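Local coordinates for putative exported protein (Bordetella pertussis Tohama I, PDB 2PFZ), which binds pyroglutamic acid as a periplasmic solute receptor, probably delivering it to a tripartite ATP-independent transporter, at residues A90-F101 against D290-Q301. Residues are numbered along the deposited sequence; the frame is centred on the assembly and turned at random.
Sequences ASFKLYQAQKPF and DGQAMIDAYRKQ
Tyr298 packs as a knob among Ala90, Lys93, Leu94 and Ala97. Leu94 CD1 lies over one face of the Tyr298 ring, 3.9 Å from its centroid and 20° off the normal, a CH-pi contact. The ring edge faces the backbone of helix 88-107, with Tyr298 CE1 3.4 Å from Ala90 O. With CG anti to the backbone N (chi1 169°), the Tyr298 ring reaches across to that helix. Its hydroxyl continues past Ala90 CB and is hydrogen-bonded to Leu84 O.

The two backbones come nearest at Ala97 and Tyr298. The Ala97 methyl presses on the backbone of the other helix, with Ala97 CB 3.5 Å from Tyr298 N, and also touches Ala297 CB. These small side chains suit the close approach of the segment axes, 8.2 Å. The segments run roughly antiparallel, with 143° between their N-to-C directions.

Phe101 meets the start of helix 289-299. Met294 CG is 3.5 Å from Phe101 CD2, oblique to the ring. Met294 SD makes a Met-aromatic contact, 4.7 Å from the Phe101 ring centroid and likewise oblique. Ala293 CB touches Phe101 CZ. The Asp290 carboxylate crosses the Phe101 ring obliquely, near Phe101 CD1 and CE1.

At the C-terminus, the Lys93 and Gln301 side chains run past each other in opposite directions. Lys93 NZ is 4.4 Å from Gln301 OXT, too far for a salt bridge, and is instead paired with Asp89.

Further out, Leu94 rests on Leu78, while Ile295 packs on Leu280. The contact thus fits the C-terminal helix of this DctP-family receptor between helix 88-107 and helix 266-287. The Gln98 side chain is about 14 Å from the bound pyroglutamic acid. Cohesion across the pair is mainly apolar and aromatic; the charged terminus probably adds only a modest electrostatic attraction.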
loop_
_atom_site.group_PDB
_atom_site.type_symbol
_atom_site.label_atom_id
_atom_site.label_comp_id
_atom_site.label_asym_id
_atom_site.label_seq_id
_atom_site.Cartn_x
_atom_site.Cartn_y
_atom_site.Cartn_z
ATOM N N ALA A 90 7.989 -11.082 7.259
ATOM C CA ALA A 90 7.625 -11.809 6.033
ATOM C C ALA A 90 7.382 -10.826 4.903
ATOM O O ALA A 90 7.763 -11.072 3.750
ATOM C CB ALA A 90 6.392 -12.679 6.274
ATOM N N SER A 91 6.764 -9.692 5.220
ATOM C CA SER A 91 6.500 -8.665 4.210
ATOM C C SER A 91 7.811 -8.101 3.636
ATOM O O SER A 91 7.932 -7.933 2.417
ATOM C CB SER A 91 5.700 -7.504 4.807
ATOM O OG SER A 91 5.511 -6.469 3.830
ATOM N N PHE A 92 8.769 -7.782 4.506
ATOM C CA PHE A 92 10.073 -7.314 4.000
ATOM C C PHE A 92 10.774 -8.377 3.127
ATOM O O PHE A 92 11.382 -8.095 2.085
ATOM C CB PHE A 92 10.991 -6.869 5.137
ATOM C CG PHE A 92 12.161 -6.062 4.651
ATOM C CD1 PHE A 92 11.995 -4.722 4.337
ATOM C CD2 PHE A 92 13.395 -6.656 4.455
ATOM C CE1 PHE A 92 13.045 -3.972 3.843
ATOM C CE2 PHE A 92 14.460 -5.916 3.972
ATOM C CZ PHE A 92 14.286 -4.572 3.671
ATOM N N LYS A 93 10.721 -9.619 3.546
ATOM C CA LYS A 93 11.285 -10.691 2.720
ATOM C C LYS A 93 10.556 -10.879 1.394
ATOM O O LYS A 93 11.188 -11.120 0.358
ATOM C CB LYS A 93 11.322 -11.982 3.524
ATOM C CG LYS A 93 12.314 -11.854 4.667
ATOM C CD LYS A 93 12.331 -13.003 5.622
ATOM C CE LYS A 93 13.632 -12.889 6.446
ATOM N NZ LYS A 93 13.500 -13.215 7.886
ATOM N N LEU A 94 9.231 -10.731 1.404
ATOM C CA LEU A 94 8.470 -10.802 0.152
ATOM C C LEU A 94 8.909 -9.682 -0.759
ATOM O O LEU A 94 9.109 -9.877 -1.943
ATOM C CB LEU A 94 6.955 -10.704 0.404
ATOM C CG LEU A 94 6.065 -10.877 -0.845
ATOM C CD1 LEU A 94 6.290 -12.252 -1.526
ATOM C CD2 LEU A 94 4.586 -10.701 -0.435
ATOM N N TYR A 95 9.037 -8.492 -0.188
ATOM C CA TYR A 95 9.542 -7.332 -0.915
ATOM C C TYR A 95 10.896 -7.607 -1.569
ATOM O O TYR A 95 11.078 -7.328 -2.761
ATOM C CB TYR A 95 9.644 -6.144 0.059
ATOM C CG TYR A 95 10.382 -4.899 -0.460
ATOM C CD1 TYR A 95 10.371 -4.539 -1.819
ATOM C CD2 TYR A 95 11.049 -4.061 0.438
ATOM C CE1 TYR A 95 11.037 -3.371 -2.272
ATOM C CE2 TYR A 95 11.729 -2.899 -0.010
ATOM C CZ TYR A 95 11.718 -2.577 -1.352
ATOM O OH TYR A 95 12.352 -1.409 -1.749
ATOM N N GLN A 96 11.857 -8.101 -0.793
ATOM C CA GLN A 96 13.200 -8.380 -1.328
ATOM C C GLN A 96 13.182 -9.365 -2.493
ATOM O O GLN A 96 13.903 -9.182 -3.471
ATOM C CB GLN A 96 14.125 -8.861 -0.206
ATOM C CG GLN A 96 14.428 -7.781 0.851
ATOM C CD GLN A 96 14.886 -6.446 0.258
ATOM O OE1 GLN A 96 14.163 -5.452 0.293
ATOM N NE2 GLN A 96 16.092 -6.416 -0.261
ATOM N N ALA A 97 12.315 -10.379 -2.400
ATOM C CA ALA A 97 12.065 -11.338 -3.482
ATOM C C ALA A 97 11.458 -10.659 -4.742
ATOM O O ALA A 97 11.833 -10.962 -5.902
ATOM C CB ALA A 97 11.135 -12.421 -2.971
ATOM N N GLN A 98 10.545 -9.723 -4.503
ATOM C CA GLN A 98 9.820 -9.025 -5.585
ATOM C C GLN A 98 10.651 -7.952 -6.271
ATOM O O GLN A 98 10.466 -7.655 -7.458
ATOM C CB GLN A 98 8.601 -8.328 -4.969
ATOM C CG GLN A 98 7.695 -7.547 -5.903
ATOM C CD GLN A 98 6.628 -6.754 -5.123
ATOM O OE1 GLN A 98 6.874 -6.321 -3.996
ATOM N NE2 GLN A 98 5.452 -6.555 -5.734
ATOM N N LYS A 99 11.541 -7.353 -5.495
ATOM C CA LYS A 99 12.169 -6.082 -5.865
ATOM C C LYS A 99 12.863 -6.123 -7.236
ATOM O O LYS A 99 12.642 -5.233 -8.048
ATOM C CB LYS A 99 13.145 -5.646 -4.774
ATOM C CG LYS A 99 13.562 -4.187 -4.891
ATOM C CD LYS A 99 14.543 -3.769 -3.818
ATOM C CE LYS A 99 14.797 -2.250 -3.889
ATOM N NZ LYS A 99 15.737 -1.751 -2.822
ATOM N N PRO A 100 13.691 -7.150 -7.508
ATOM C CA PRO A 100 14.377 -7.146 -8.816
ATOM C C PRO A 100 13.411 -7.161 -10.011
ATOM O O PRO A 100 13.664 -6.529 -11.053
ATOM C CB PRO A 100 15.235 -8.428 -8.781
ATOM C CG PRO A 100 15.348 -8.779 -7.316
ATOM C CD PRO A 100 14.071 -8.327 -6.693
ATOM N N PHE A 101 12.303 -7.867 -9.856
ATOM C CA PHE A 101 11.281 -7.919 -10.891
ATOM C C PHE A 101 10.473 -6.616 -11.016
ATOM O O PHE A 101 10.075 -6.250 -12.120
ATOM C CB PHE A 101 10.373 -9.126 -10.675
ATOM C CG PHE A 101 11.088 -10.442 -10.825
ATOM C CD1 PHE A 101 11.108 -11.098 -12.054
ATOM C CD2 PHE A 101 11.771 -11.008 -9.747
ATOM C CE1 PHE A 101 11.799 -12.301 -12.211
ATOM C CE2 PHE A 101 12.462 -12.221 -9.901
ATOM C CZ PHE A 101 12.453 -12.863 -11.137
ATOM N N ASP A 290 8.159 -15.895 -14.141
ATOM C CA ASP A 290 8.576 -14.812 -13.221
ATOM C C ASP A 290 7.882 -14.942 -11.873
ATOM O O ASP A 290 8.485 -14.683 -10.825
ATOM C CB ASP A 290 8.246 -13.432 -13.782
ATOM C CG ASP A 290 9.102 -13.052 -14.970
ATOM O OD1 ASP A 290 10.015 -13.836 -15.387
ATOM O OD2 ASP A 290 8.820 -11.964 -15.509
ATOM N N GLY A 291 6.618 -15.346 -11.904
ATOM C CA GLY A 291 5.863 -15.563 -10.672
ATOM C C GLY A 291 6.479 -16.661 -9.820
ATOM O O GLY A 291 6.702 -16.475 -8.630
ATOM N N GLN A 292 6.776 -17.798 -10.441
ATOM C CA GLN A 292 7.481 -18.884 -9.771
ATOM C C GLN A 292 8.828 -18.460 -9.195
ATOM O O GLN A 292 9.150 -18.812 -8.078
ATOM C CB GLN A 292 7.682 -20.085 -10.706
ATOM C CG GLN A 292 7.890 -21.442 -9.969
ATOM C CD GLN A 292 6.824 -21.714 -8.903
ATOM O OE1 GLN A 292 5.645 -21.868 -9.217
ATOM N NE2 GLN A 292 7.244 -21.785 -7.638
ATOM N N ALA A 293 9.609 -17.692 -9.944
ATOM C CA ALA A 293 10.904 -17.244 -9.455
ATOM C C ALA A 293 10.736 -16.386 -8.213
ATOM O O ALA A 293 11.489 -16.552 -7.258
ATOM C CB ALA A 293 11.670 -16.481 -10.531
ATOM N N MET A 294 9.761 -15.482 -8.228
ATOM C CA MET A 294 9.525 -14.600 -7.079
ATOM C C MET A 294 9.132 -15.433 -5.877
ATOM O O MET A 294 9.658 -15.257 -4.792
ATOM C CB MET A 294 8.439 -13.574 -7.390
ATOM C CG MET A 294 8.964 -12.399 -8.231
ATOM S SD MET A 294 7.752 -11.128 -8.588
ATOM C CE MET A 294 7.297 -11.588 -10.264
ATOM N N ILE A 295 8.207 -16.359 -6.082
ATOM C CA ILE A 295 7.717 -17.143 -4.963
ATOM C C ILE A 295 8.827 -18.051 -4.402
ATOM O O ILE A 295 8.948 -18.199 -3.184
ATOM C CB ILE A 295 6.376 -17.857 -5.323
ATOM C CG1 ILE A 295 5.342 -17.698 -4.192
ATOM C CG2 ILE A 295 6.608 -19.274 -5.792
ATOM C CD1 ILE A 295 4.800 -16.240 -4.066
ATOM N N ASP A 296 9.661 -18.614 -5.281
ATOM C CA ASP A 296 10.806 -19.404 -4.835
ATOM C C ASP A 296 11.777 -18.576 -4.021
ATOM O O ASP A 296 12.187 -19.008 -2.937
ATOM C CB ASP A 296 11.522 -20.109 -5.999
ATOM C CG ASP A 296 10.684 -21.230 -6.630
ATOM O OD1 ASP A 296 9.629 -21.633 -6.082
ATOM O OD2 ASP A 296 11.094 -21.738 -7.682
ATOM N N ALA A 297 12.119 -17.372 -4.508
ATOM C CA ALA A 297 13.029 -16.487 -3.761
ATOM C C ALA A 297 12.457 -16.092 -2.412
ATOM O O ALA A 297 13.189 -15.990 -1.436
ATOM C CB ALA A 297 13.394 -15.229 -4.571
ATOM N N TYR A 298 11.143 -15.870 -2.354
ATOM C CA TYR A 298 10.500 -15.525 -1.086
ATOM C C TYR A 298 10.576 -16.693 -0.095
ATOM O O TYR A 298 10.795 -16.502 1.113
ATOM C CB TYR A 298 9.045 -15.147 -1.339
ATOM C CG TYR A 298 8.196 -15.026 -0.099
ATOM C CD1 TYR A 298 8.529 -14.113 0.909
ATOM C CD2 TYR A 298 7.066 -15.822 0.078
ATOM C CE1 TYR A 298 7.757 -14.001 2.062
ATOM C CE2 TYR A 298 6.282 -15.711 1.235
ATOM C CZ TYR A 298 6.638 -14.795 2.210
ATOM O OH TYR A 298 5.887 -14.647 3.362
ATOM N N ARG A 299 10.363 -17.891 -0.621
ATOM C CA ARG A 299 10.325 -19.085 0.207
ATOM C C ARG A 299 11.714 -19.506 0.664
ATOM O O ARG A 299 11.824 -20.284 1.608
ATOM C CB ARG A 299 9.599 -20.236 -0.507
ATOM C CG ARG A 299 8.119 -19.984 -0.639
ATOM C CD ARG A 299 7.393 -21.114 -1.340
ATOM N NE ARG A 299 5.971 -20.803 -1.376
ATOM C CZ ARG A 299 5.096 -21.274 -2.258
ATOM N NH1 ARG A 299 5.476 -22.122 -3.218
ATOM N NH2 ARG A 299 3.829 -20.892 -2.170
ATOM N N LYS A 300 12.750 -18.969 0.016
ATOM C CA LYS A 300 14.153 -19.222 0.378
ATOM C C LYS A 300 14.648 -18.306 1.486
ATOM O O LYS A 300 15.704 -18.529 2.057
ATOM C CB LYS A 300 15.075 -18.985 -0.809
ATOM C CG LYS A 300 15.151 -20.072 -1.869
ATOM C CD LYS A 300 15.922 -19.454 -3.043
ATOM C CE LYS A 300 16.379 -20.452 -4.099
ATOM N NZ LYS A 300 17.336 -19.738 -4.985
ATOM N N GLN A 301 13.922 -17.245 1.777
ATOM C CA GLN A 301 14.413 -16.316 2.789
ATOM C C GLN A 301 14.082 -16.739 4.211
ATOM O O GLN A 301 13.106 -17.458 4.458
ATOM C CB GLN A 301 13.930 -14.913 2.495
ATOM C CG GLN A 301 14.549 -14.420 1.226
ATOM C CD GLN A 301 14.114 -13.064 0.888
ATOM O OE1 GLN A 301 13.136 -12.892 0.165
ATOM N NE2 GLN A 301 14.819 -12.063 1.416
ATOM O OXT GLN A 301 14.805 -16.372 5.133
#